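Local coordinates for protein xylooligosaccharide oxidase (Myceliophthora thermophila, PDB 5L6G) that oxidises the C1 hydroxyl of xylooligosaccharides and related sugars to lactones with a bicovalently bound FAD, passing the electrons to oxygen to give hydrogen peroxide, at residues Gly92-Ala97 and Pro334-Ser339; Thr235-Asn240 and Glu267-Arg272; Arg373-Ile378 and Asp430-Ala435. All blocks are in the same frame, centred on the assembly; numbering follows the deposited sequence.

In the fold
The three contacts illustrate how a flavin domain and a large antiparallel sheet build one active site between them. Contact 1 carries one of the two covalent links to FAD; contact 2 lies within that sheet, and contact 3 packs helix 426-437 on it; its neighbouring strands 269-275 and 374-381 each send residues to the bound xylose. Contacts 2 and 3 meet directly: R272 NH1 packs on I378 CD1 at 3.8 Å, although their centres are about 23 Å apart. Contact 1 touches neither, its nearest atoms lying about 5 Å from contact 3 and about 9 Å from contact 2. E412 links contacts 1 and 3, since its OE2 is hydrogen-bonded to Y96 OH and, weakly, to Y376 OH.

Contact 1 of 3, residues Gly92-Ala97 and Pro334-Ser339; sequences GGHSYA and PGYDQS. With FAD (flavin-adenine dinucleotide), chain D.
H94 NE2 donates a nearly straight hydrogen bond to Y336 OH, 2.7 Å long with an N-H...O angle of 160°, and the hydroxyl lies in the plane of the imidazole. The histidine belongs to the FAD-binding loop of the PCMH-type fold, where it forms one of the two covalent links to the flavin; C155 forms the other. Its ND1 is bonded to FAD C8M at 1.4 Å, so the two nitrogens of one ring are engaged in different ways: ND1 holds the flavin methyl carbon and NE2 the tyrosine. Between them they fix the rotation of the imidazole, which F53 also stacks against. In Y336, CG anti to the backbone N (chi1 -176°) sends the phenol out from the 334-339 loop so that its OH meets H94 NE2. The two rings meet rim to rim with their planes at 48°, neither lying over the other, while R134 makes a cation-pi contact with the tyrosine.

The backbone of 92-95 is wrapped round the diphosphate. G92 N gives a hydrogen bond to FAD O1P at 3.0 Å, G93 N reaches FAD O1A at 2.9 Å, and H94 N meets FAD O2P at 3.1 Å. G93 has a positive phi, a conformation that favours glycine and lets the chain turn here. S95 N completes the series with a 3.0 Å bond to FAD O2A, and the OG of this serine closes an ST turn by accepting from A97 N. Further on, the Y96 ring comes obliquely to the flavin, its CE1 3.7 Å from FAD C9.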
loop_
_atom_site.group_PDB
_atom_site.type_symbol
_atom_site.label_atom_id
_atom_site.label_comp_id
_atom_site.label_asym_id
_atom_site.label_seq_id
_atom_site.Cartn_x
_atom_site.Cartn_y
_atom_site.Cartn_z
ATOM N N GLY A 92 -3.232 3.315 10.169
ATOM C CA GLY A 92 -1.914 2.907 10.650
ATOM C C GLY A 92 -0.879 4.027 10.640
ATOM O O GLY A 92 0.198 3.901 11.229
ATOM N N GLY A 93 -1.218 5.128 9.971
ATOM C CA GLY A 93 -0.333 6.278 9.846
ATOM C C GLY A 93 0.880 6.077 8.980
ATOM O O GLY A 93 1.814 6.871 9.073
ATOM N N HIS A 94 0.880 5.030 8.135
ATOM C CA HIS A 94 2.029 4.743 7.260
ATOM C C HIS A 94 2.139 5.514 5.955
ATOM O O HIS A 94 3.088 5.310 5.225
ATOM C CB HIS A 94 2.149 3.228 6.993
ATOM C CG HIS A 94 2.970 2.536 8.018
ATOM N ND1 HIS A 94 4.307 2.203 7.826
ATOM C CD2 HIS A 94 2.652 2.173 9.283
ATOM C CE1 HIS A 94 4.756 1.664 8.953
ATOM N NE2 HIS A 94 3.776 1.638 9.844
ATOM N N SER A 95 1.204 6.412 5.654
ATOM C CA SER A 95 1.336 7.187 4.421
ATOM C C SER A 95 2.760 7.740 4.289
ATOM O O SER A 95 3.234 8.458 5.155
ATOM C CB SER A 95 0.380 8.365 4.398
ATOM O OG SER A 95 0.691 9.184 3.290
ATOM N N TYR A 96 3.399 7.481 3.159
ATOM C CA TYR A 96 4.747 8.010 2.929
ATOM C C TYR A 96 4.752 9.553 2.801
ATOM O O TYR A 96 5.811 10.198 2.860
ATOM C CB TYR A 96 5.327 7.385 1.681
ATOM C CG TYR A 96 5.742 5.916 1.804
ATOM C CD1 TYR A 96 5.493 5.159 2.957
ATOM C CD2 TYR A 96 6.378 5.299 0.755
ATOM C CE1 TYR A 96 5.889 3.827 3.034
ATOM C CE2 TYR A 96 6.784 3.980 0.826
ATOM C CZ TYR A 96 6.534 3.248 1.961
ATOM O OH TYR A 96 6.929 1.936 2.036
ATOM N N ALA A 97 3.573 10.128 2.584
ATOM C CA ALA A 97 3.414 11.573 2.432
ATOM C C ALA A 97 2.675 12.167 3.633
ATOM O O ALA A 97 2.308 13.345 3.645
ATOM C CB ALA A 97 2.638 11.856 1.161
ATOM N N PRO A 334 -1.606 1.782 21.111
ATOM C CA PRO A 334 -1.682 3.160 20.608
ATOM C C PRO A 334 -0.347 3.941 20.716
ATOM O O PRO A 334 -0.170 4.952 20.040
ATOM C CB PRO A 334 -2.776 3.797 21.480
ATOM C CG PRO A 334 -2.814 2.969 22.721
ATOM C CD PRO A 334 -2.492 1.574 22.276
ATOM N N GLY A 335 0.580 3.466 21.543
ATOM C CA GLY A 335 1.923 4.043 21.620
ATOM C C GLY A 335 2.805 3.790 20.398
ATOM O O GLY A 335 3.905 4.340 20.304
ATOM N N TYR A 336 2.340 2.948 19.474
ATOM C CA TYR A 336 3.035 2.701 18.218
ATOM C C TYR A 336 3.673 3.982 17.690
ATOM O O TYR A 336 3.002 5.013 17.556
ATOM C CB TYR A 336 2.064 2.164 17.176
ATOM C CG TYR A 336 2.730 1.800 15.876
ATOM C CD1 TYR A 336 3.313 0.554 15.709
ATOM C CD2 TYR A 336 2.787 2.707 14.813
ATOM C CE1 TYR A 336 3.933 0.207 14.522
ATOM C CE2 TYR A 336 3.408 2.369 13.616
ATOM C CZ TYR A 336 3.967 1.115 13.478
ATOM O OH TYR A 336 4.578 0.758 12.318
ATOM N N ASP A 337 4.973 3.914 17.418
ATOM C CA ASP A 337 5.720 5.100 17.000
ATOM C C ASP A 337 6.927 4.788 16.108
ATOM O O ASP A 337 7.904 5.546 16.111
ATOM C CB ASP A 337 6.159 5.896 18.243
ATOM C CG ASP A 337 7.166 5.147 19.104
ATOM O OD1 ASP A 337 7.691 4.102 18.666
ATOM O OD2 ASP A 337 7.438 5.611 20.234
ATOM N N GLN A 338 6.864 3.694 15.341
ATOM C CA GLN A 338 7.939 3.378 14.417
ATOM C C GLN A 338 7.974 4.501 13.387
ATOM O O GLN A 338 6.916 4.935 12.895
ATOM C CB GLN A 338 7.712 2.031 13.724
ATOM C CG GLN A 338 7.691 0.840 14.667
ATOM C CD GLN A 338 8.978 0.703 15.453
ATOM O OE1 GLN A 338 9.053 1.117 16.616
ATOM N NE2 GLN A 338 10.008 0.138 14.819
ATOM N N SER A 339 9.161 5.024 13.106
ATOM C CA SER A 339 9.266 6.049 12.074
ATOM C C SER A 339 10.637 6.028 11.390
ATOM O O SER A 339 11.603 5.529 11.945
ATOM C CB SER A 339 8.979 7.425 12.659
ATOM O OG SER A 339 9.970 7.810 13.581
HETATM P PA FAD D . -2.572 6.135 6.857
HETATM O O1A FAD D . -3.314 6.048 8.170
HETATM O O2A FAD D . -1.455 7.128 6.784
HETATM O O5B FAD D . -3.590 6.271 5.667
HETATM C C5B FAD D . -3.201 6.339 4.293
HETATM C C4B FAD D . -4.304 6.977 3.479
HETATM O O4B FAD D . -5.494 6.193 3.599
HETATM C C3B FAD D . -4.661 8.372 3.965
HETATM O O3B FAD D . -5.109 9.146 2.872
HETATM C C2B FAD D . -5.817 8.128 4.901
HETATM O O2B FAD D . -6.633 9.273 5.114
HETATM C C1B FAD D . -6.522 6.986 4.204
HETATM N N9A FAD D . -7.283 6.188 5.167
HETATM C C8A FAD D . -6.850 5.583 6.269
HETATM N N7A FAD D . -7.868 4.958 6.907
HETATM C C5A FAD D . -8.950 5.180 6.160
HETATM C C6A FAD D . -10.364 4.830 6.275
HETATM N N6A FAD D . -10.724 4.078 7.333
HETATM N N1A FAD D . -11.200 5.288 5.320
HETATM C C2A FAD D . -10.801 6.018 4.276
HETATM N N3A FAD D . -9.494 6.380 4.107
HETATM C C4A FAD D . -8.567 5.983 5.021
HETATM N N1 FAD D . 2.251 -1.296 0.851
HETATM C C2 FAD D . 2.099 -2.417 0.077
HETATM O O2 FAD D . 1.297 -2.384 -0.897
HETATM N N3 FAD D . 2.769 -3.559 0.370
HETATM C C4 FAD D . 3.607 -3.665 1.429
HETATM O O4 FAD D . 4.239 -4.721 1.714
HETATM C C4X FAD D . 3.828 -2.494 2.305
HETATM N N5 FAD D . 4.656 -2.507 3.390
HETATM C C5X FAD D . 4.830 -1.411 4.220
HETATM C C6 FAD D . 5.660 -1.443 5.348
HETATM C C7 FAD D . 5.811 -0.295 6.142
HETATM C C7M FAD D . 6.731 -0.367 7.335
HETATM C C8 FAD D . 5.052 0.967 5.833
HETATM C C8M FAD D . 5.139 2.204 6.721
HETATM C C9 FAD D . 4.224 0.968 4.716
HETATM C C9A FAD D . 4.093 -0.160 3.886
HETATM N N10 FAD D . 3.266 -0.162 2.731
HETATM C C10 FAD D . 3.092 -1.284 1.918
HETATM C "C1'" FAD D . 2.513 1.018 2.321
HETATM C "C2'" FAD D . 1.127 1.037 2.882
HETATM O "O2'" FAD D . 0.340 0.136 2.097
HETATM C "C3'" FAD D . 0.607 2.448 2.675
HETATM O "O3'" FAD D . 1.457 3.409 3.311
HETATM C "C4'" FAD D . -0.805 2.533 3.261
HETATM O "O4'" FAD D . -1.558 3.499 2.513
HETATM C "C5'" FAD D . -0.724 2.883 4.725
HETATM O "O5'" FAD D . -1.977 2.604 5.353
HETATM P P FAD D . -2.215 3.212 6.790
HETATM O O1P FAD D . -3.630 3.008 7.229
HETATM O O2P FAD D . -1.140 2.748 7.721
HETATM O O3P FAD D . -1.828 4.746 6.543
#

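Contact 2 of 3, residues Thr235-Asn240 and Glu267-Arg272; sequences TSYEIN and EEMNMR. With XYP (beta-D-xylopyranose), chain H.
A Met-aromatic contact buried behind the xylose site joins Y237 to M271, with M269 meeting the same tyrosine. M271 SD lies at the edge of the phenol ring, 5.0 Å from the centroid of Y237 and 75° off its normal, and 3.4 Å from Y237 OH. M269 brings its methylene rather than its sulfur: CG of M269 comes to 3.1 Å from Y237 OH, a tight fit. The tyrosine crosses both methionines at about a right angle, and its buried hydroxyl has no hydrogen-bonding partner in the model.

These segments are not adjacent strands. In the large antiparallel sheet, strand 280-286 runs between 234-240 and 269-275, which is why the axes stay 9.2 Å apart and point broadly the same way, 39° from parallel. Y237 therefore has to span a whole strand to reach the methionines, and L293 and I297 of helix 290-304 pack against this cluster.

From the opposite face of its strand, R272 binds the substrate. Its chain is extended from CG to NE, and NH1 of R272 donates to XYP O2 at 2.8 Å, with the sugar oxygen at the edge of the guanidinium and in its plane. Q283 OE1 accepts from NE of the same arginine.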
loop_
_atom_site.group_PDB
_atom_site.type_symbol
_atom_site.label_atom_id
_atom_site.label_comp_id
_atom_site.label_asym_id
_atom_site.label_seq_id
_atom_site.Cartn_x
_atom_site.Cartn_y
_atom_site.Cartn_z
ATOM N N THR A 235 7.397 -21.327 2.052
ATOM C CA THR A 235 8.833 -21.468 1.988
ATOM C C THR A 235 9.428 -20.171 1.470
ATOM O O THR A 235 9.160 -19.766 0.347
ATOM C CB THR A 235 9.193 -22.635 1.081
ATOM O OG1 THR A 235 8.557 -23.826 1.586
ATOM C CG2 THR A 235 10.717 -22.833 1.030
ATOM N N SER A 236 10.196 -19.492 2.310
ATOM C CA SER A 236 10.890 -18.291 1.856
ATOM C C SER A 236 12.194 -18.713 1.217
ATOM O O SER A 236 12.727 -19.780 1.508
ATOM C CB SER A 236 11.121 -17.313 3.004
ATOM O OG SER A 236 11.944 -17.869 4.011
ATOM N N TYR A 237 12.698 -17.886 0.317
ATOM C CA TYR A 237 13.950 -18.193 -0.372
ATOM C C TYR A 237 14.506 -16.937 -0.996
ATOM O O TYR A 237 13.799 -15.942 -1.152
ATOM C CB TYR A 237 13.716 -19.246 -1.464
ATOM C CG TYR A 237 12.736 -18.810 -2.535
ATOM C CD1 TYR A 237 11.361 -18.931 -2.334
ATOM C CD2 TYR A 237 13.180 -18.268 -3.745
ATOM C CE1 TYR A 237 10.460 -18.528 -3.305
ATOM C CE2 TYR A 237 12.282 -17.847 -4.721
ATOM C CZ TYR A 237 10.929 -17.988 -4.504
ATOM O OH TYR A 237 10.022 -17.579 -5.446
ATOM N N GLU A 238 15.773 -17.016 -1.382
ATOM C CA GLU A 238 16.447 -15.917 -2.024
ATOM C C GLU A 238 17.258 -16.421 -3.203
ATOM O O GLU A 238 17.690 -17.585 -3.234
ATOM C CB GLU A 238 17.355 -15.234 -1.005
ATOM C CG GLU A 238 16.580 -14.406 -0.015
ATOM C CD GLU A 238 17.303 -14.103 1.279
ATOM O OE1 GLU A 238 18.552 -14.165 1.334
ATOM O OE2 GLU A 238 16.580 -13.762 2.248
ATOM N N ILE A 239 17.443 -15.545 -4.183
ATOM C CA ILE A 239 18.340 -15.824 -5.299
ATOM C C ILE A 239 19.146 -14.575 -5.499
ATOM O O ILE A 239 18.614 -13.561 -5.954
ATOM C CB ILE A 239 17.600 -16.160 -6.609
ATOM C CG1 ILE A 239 16.642 -17.342 -6.413
ATOM C CG2 ILE A 239 18.610 -16.435 -7.720
ATOM C CD1 ILE A 239 15.585 -17.477 -7.490
ATOM N N ASN A 240 20.432 -14.652 -5.154
ATOM C CA ASN A 240 21.309 -13.513 -5.328
ATOM C C ASN A 240 21.610 -13.306 -6.802
ATOM O O ASN A 240 21.825 -14.266 -7.535
ATOM C CB ASN A 240 22.602 -13.687 -4.529
ATOM C CG ASN A 240 22.379 -13.514 -3.046
ATOM O OD1 ASN A 240 21.637 -12.632 -2.626
ATOM N ND2 ASN A 240 23.025 -14.343 -2.245
ATOM N N GLU A 267 1.363 -19.976 -9.860
ATOM C CA GLU A 267 0.452 -19.286 -8.959
ATOM C C GLU A 267 0.936 -19.290 -7.514
ATOM O O GLU A 267 0.775 -18.291 -6.825
ATOM C CB GLU A 267 -0.953 -19.888 -9.034
ATOM C CG GLU A 267 -1.644 -19.673 -10.371
ATOM C CD GLU A 267 -3.103 -20.086 -10.364
ATOM O OE1 GLU A 267 -3.680 -20.297 -9.269
ATOM O OE2 GLU A 267 -3.683 -20.193 -11.464
ATOM N N GLU A 268 1.559 -20.382 -7.077
ATOM C CA GLU A 268 2.005 -20.541 -5.684
ATOM C C GLU A 268 3.219 -19.672 -5.330
ATOM O O GLU A 268 3.522 -19.492 -4.145
ATOM C CB GLU A 268 2.401 -22.000 -5.410
ATOM C CG GLU A 268 1.266 -23.007 -5.511
ATOM C CD GLU A 268 0.964 -23.488 -6.919
ATOM O OE1 GLU A 268 1.617 -23.068 -7.914
ATOM O OE2 GLU A 268 0.046 -24.321 -7.010
ATOM N N MET A 269 3.915 -19.161 -6.344
ATOM C CA MET A 269 5.137 -18.396 -6.156
ATOM C C MET A 269 4.865 -16.895 -6.103
ATOM O O MET A 269 4.133 -16.378 -6.921
ATOM C CB MET A 269 6.101 -18.680 -7.306
ATOM C CG MET A 269 7.487 -18.080 -7.145
ATOM S SD MET A 269 8.609 -18.618 -8.437
ATOM C CE MET A 269 8.760 -20.380 -8.091
ATOM N N ASN A 270 5.495 -16.224 -5.149
ATOM C CA ASN A 270 5.312 -14.802 -4.912
ATOM C C ASN A 270 6.695 -14.269 -4.705
ATOM O O ASN A 270 7.429 -14.790 -3.856
ATOM C CB ASN A 270 4.488 -14.554 -3.651
ATOM C CG ASN A 270 3.108 -15.122 -3.750
ATOM O OD1 ASN A 270 2.168 -14.403 -4.080
ATOM N ND2 ASN A 270 2.977 -16.441 -3.509
ATOM N N MET A 271 7.085 -13.280 -5.498
ATOM C CA MET A 271 8.511 -12.946 -5.610
ATOM C C MET A 271 8.729 -11.495 -6.009
ATOM O O MET A 271 7.873 -10.892 -6.621
ATOM C CB MET A 271 9.191 -13.855 -6.610
ATOM C CG MET A 271 10.704 -13.883 -6.531
ATOM S SD MET A 271 11.441 -15.259 -7.419
ATOM C CE MET A 271 10.616 -15.141 -9.017
ATOM N N ARG A 272 9.885 -10.966 -5.620
ATOM C CA ARG A 272 10.321 -9.636 -5.980
ATOM C C ARG A 272 11.849 -9.594 -6.067
ATOM O O ARG A 272 12.539 -10.444 -5.512
ATOM C CB ARG A 272 9.880 -8.660 -4.911
ATOM C CG ARG A 272 10.671 -8.791 -3.608
ATOM C CD ARG A 272 9.954 -8.048 -2.477
ATOM N NE ARG A 272 10.696 -8.087 -1.234
ATOM C CZ ARG A 272 10.260 -7.588 -0.086
ATOM N NH1 ARG A 272 9.065 -7.026 -0.013
ATOM N NH2 ARG A 272 11.014 -7.676 0.997
HETATM O O1 XYP H . 6.904 -3.008 -0.210
HETATM C C1 XYP H . 7.256 -2.863 1.164
HETATM C C2 XYP H . 8.240 -3.967 1.547
HETATM C C3 XYP H . 8.804 -3.742 2.944
HETATM C C4 XYP H . 9.371 -2.331 3.062
HETATM C C5 XYP H . 8.331 -1.287 2.635
HETATM O O2 XYP H . 7.541 -5.211 1.501
HETATM O O3 XYP H . 9.769 -4.757 3.271
HETATM O O4 XYP H . 9.715 -2.055 4.425
HETATM O O5 XYP H . 7.806 -1.568 1.341
#

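Contact 3 of 3, residues Arg373-Ile378 and Asp430-Ala435. With XYP (beta-D-xylopyranose), chain H.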
loop_
_atom_site.group_PDB
_atom_site.type_symbol
_atom_site.label_atom_id
_atom_site.label_comp_id
_atom_site.label_asym_id
_atom_site.label_seq_id
_atom_site.Cartn_x
_atom_site.Cartn_y
_atom_site.Cartn_z
ATOM N N ARG A 373 23.399 7.395 0.860
ATOM C CA ARG A 373 22.295 7.170 1.772
ATOM C C ARG A 373 21.751 5.764 1.588
ATOM O O ARG A 373 21.976 5.128 0.560
ATOM C CB ARG A 373 21.170 8.162 1.479
ATOM C CG ARG A 373 21.571 9.606 1.673
ATOM C CD ARG A 373 20.348 10.500 1.524
ATOM N NE ARG A 373 19.760 10.462 0.183
ATOM C CZ ARG A 373 20.174 11.182 -0.860
ATOM N NH1 ARG A 373 21.247 11.994 -0.763
ATOM N NH2 ARG A 373 19.541 11.076 -2.031
ATOM N N SER A 374 21.011 5.297 2.583
ATOM C CA SER A 374 20.373 3.980 2.542
ATOM C C SER A 374 19.153 3.926 1.623
ATOM O O SER A 374 18.005 4.139 2.064
ATOM C CB SER A 374 19.928 3.570 3.946
ATOM O OG SER A 374 21.017 3.471 4.824
ATOM N N TRP A 375 19.368 3.536 0.380
ATOM C CA TRP A 375 18.295 3.425 -0.564
ATOM C C TRP A 375 18.047 1.953 -0.918
ATOM O O TRP A 375 18.914 1.108 -0.716
ATOM C CB TRP A 375 18.594 4.245 -1.809
ATOM C CG TRP A 375 19.769 3.741 -2.568
ATOM C CD1 TRP A 375 21.057 4.148 -2.439
ATOM C CD2 TRP A 375 19.769 2.706 -3.549
ATOM N NE1 TRP A 375 21.862 3.442 -3.282
ATOM C CE2 TRP A 375 21.091 2.546 -3.978
ATOM C CE3 TRP A 375 18.770 1.898 -4.112
ATOM C CZ2 TRP A 375 21.449 1.618 -4.956
ATOM C CZ3 TRP A 375 19.113 0.989 -5.055
ATOM C CH2 TRP A 375 20.440 0.852 -5.484
ATOM N N TYR A 376 16.839 1.654 -1.381
ATOM C CA TYR A 376 16.566 0.357 -2.006
ATOM C C TYR A 376 15.561 0.520 -3.120
ATOM O O TYR A 376 14.862 1.540 -3.202
ATOM C CB TYR A 376 16.093 -0.710 -1.000
ATOM C CG TYR A 376 14.755 -0.467 -0.309
ATOM C CD1 TYR A 376 13.544 -0.723 -0.972
ATOM C CD2 TYR A 376 14.697 -0.039 1.014
ATOM C CE1 TYR A 376 12.319 -0.526 -0.340
ATOM C CE2 TYR A 376 13.464 0.147 1.653
ATOM C CZ TYR A 376 12.287 -0.093 0.955
ATOM O OH TYR A 376 11.052 0.099 1.551
ATOM N N ILE A 377 15.523 -0.483 -3.990
ATOM C CA ILE A 377 14.493 -0.608 -5.001
ATOM C C ILE A 377 13.860 -2.002 -4.875
ATOM O O ILE A 377 14.555 -3.012 -4.715
ATOM C CB ILE A 377 15.035 -0.369 -6.433
ATOM C CG1 ILE A 377 13.906 -0.454 -7.460
ATOM C CG2 ILE A 377 16.129 -1.355 -6.802
ATOM C CD1 ILE A 377 14.327 0.013 -8.840
ATOM N N ILE A 378 12.538 -2.042 -4.920
ATOM C CA ILE A 378 11.837 -3.309 -4.988
ATOM C C ILE A 378 11.161 -3.374 -6.351
ATOM O O ILE A 378 10.540 -2.416 -6.776
ATOM C CB ILE A 378 10.823 -3.452 -3.859
ATOM C CG1 ILE A 378 11.548 -3.718 -2.544
ATOM C CG2 ILE A 378 9.828 -4.564 -4.165
ATOM C CD1 ILE A 378 10.616 -3.836 -1.352
ATOM N N ASP A 430 14.056 10.921 -8.472
ATOM C CA ASP A 430 13.393 11.569 -9.607
ATOM C C ASP A 430 14.059 11.195 -10.926
ATOM O O ASP A 430 13.370 10.930 -11.927
ATOM C CB ASP A 430 13.356 13.106 -9.443
ATOM C CG ASP A 430 12.352 13.554 -8.383
ATOM O OD1 ASP A 430 11.589 12.681 -7.898
ATOM O OD2 ASP A 430 12.339 14.770 -8.027
ATOM N N GLY A 431 15.389 11.199 -10.928
ATOM C CA GLY A 431 16.153 10.891 -12.110
ATOM C C GLY A 431 15.982 9.425 -12.484
ATOM O O GLY A 431 15.920 9.078 -13.664
ATOM N N TRP A 432 15.889 8.570 -11.476
ATOM C CA TRP A 432 15.741 7.144 -11.733
ATOM C C TRP A 432 14.403 6.876 -12.405
ATOM O O TRP A 432 14.332 6.133 -13.381
ATOM C CB TRP A 432 15.835 6.330 -10.441
ATOM C CG TRP A 432 16.403 4.968 -10.663
ATOM C CD1 TRP A 432 16.561 4.337 -11.844
ATOM C CD2 TRP A 432 16.892 4.081 -9.659
ATOM N NE1 TRP A 432 17.150 3.098 -11.654
ATOM C CE2 TRP A 432 17.360 2.922 -10.313
ATOM C CE3 TRP A 432 17.001 4.162 -8.275
ATOM C CZ2 TRP A 432 17.924 1.852 -9.625
ATOM C CZ3 TRP A 432 17.551 3.091 -7.591
ATOM C CH2 TRP A 432 18.009 1.958 -8.263
ATOM N N VAL A 433 13.342 7.519 -11.913
ATOM C CA VAL A 433 12.031 7.327 -12.520
ATOM C C VAL A 433 12.012 7.832 -13.973
ATOM O O VAL A 433 11.472 7.165 -14.862
ATOM C CB VAL A 433 10.907 7.942 -11.661
ATOM C CG1 VAL A 433 9.608 7.994 -12.424
ATOM C CG2 VAL A 433 10.724 7.107 -10.408
ATOM N N HIS A 434 12.651 8.970 -14.211
ATOM C CA HIS A 434 12.807 9.496 -15.567
ATOM C C HIS A 434 13.449 8.492 -16.536
ATOM O O HIS A 434 13.097 8.453 -17.702
ATOM C CB HIS A 434 13.630 10.766 -15.549
ATOM C CG HIS A 434 13.612 11.516 -16.845
ATOM N ND1 HIS A 434 12.597 12.385 -17.184
ATOM C CD2 HIS A 434 14.505 11.565 -17.863
ATOM C CE1 HIS A 434 12.852 12.920 -18.366
ATOM N NE2 HIS A 434 14.006 12.443 -18.799
ATOM N N ALA A 435 14.379 7.676 -16.048
ATOM C CA ALA A 435 15.008 6.651 -16.881
ATOM C C ALA A 435 13.981 5.627 -17.371
ATOM O O ALA A 435 14.147 5.054 -18.450
ATOM C CB ALA A 435 16.141 5.943 -16.131
HETATM O O1 XYP H . 6.904 -3.008 -0.210
HETATM C C1 XYP H . 7.256 -2.863 1.164
HETATM C C2 XYP H . 8.240 -3.967 1.547
HETATM C C3 XYP H . 8.804 -3.742 2.944
HETATM C C4 XYP H . 9.371 -2.331 3.062
HETATM C C5 XYP H . 8.331 -1.287 2.635
HETATM O O2 XYP H . 7.541 -5.211 1.501
HETATM O O3 XYP H . 9.769 -4.757 3.271
HETATM O O4 XYP H . 9.715 -2.055 4.425
HETATM O O5 XYP H . 7.806 -1.568 1.341
#
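Strand 374-378 and helix 430-435 approach through their side chains, the nearest CA atoms, those of I377 and W432, being 10.3 Å apart. W432 reaches from the helix to the strand and meets W375 in an offset edge-to-face pair: the edge of its six-membered ring is turned toward the face of the W375 six-membered ring, with centroids 5.3 Å apart and planes at 78°. The closest atoms are W432 CH2 and W375 CZ3, at 3.5 Å. I377 attends to another side of the same indole. With CG1 anti to the backbone N (chi1 -178°) and the chain extended beyond it, CD1 comes over one face of W432 near the rim, 4.1 Å from W432 CZ2, while CG2 of I377 touches W432 CH2. Helix 354-368 packs here too, through Y363 and W364, and V360 O accepts a weak hydrogen bond from W432 NE1. An alanine in place of W432 would strip W375 and I377 of their aromatic partner and is likely to open a gap between sheet and helix, with V360 O losing its weak donor.

Y376 leaves the strand on the side away from the helix, and its OH stands 3.2 Å from XYP C5; I378 CD1 lies 3.8 Å from XYP C2. Helices packed on one face of a large antiparallel sheet, with substrate-binding residues on the other, make up the substrate domain here, as in berberine bridge enzyme-like oxidases.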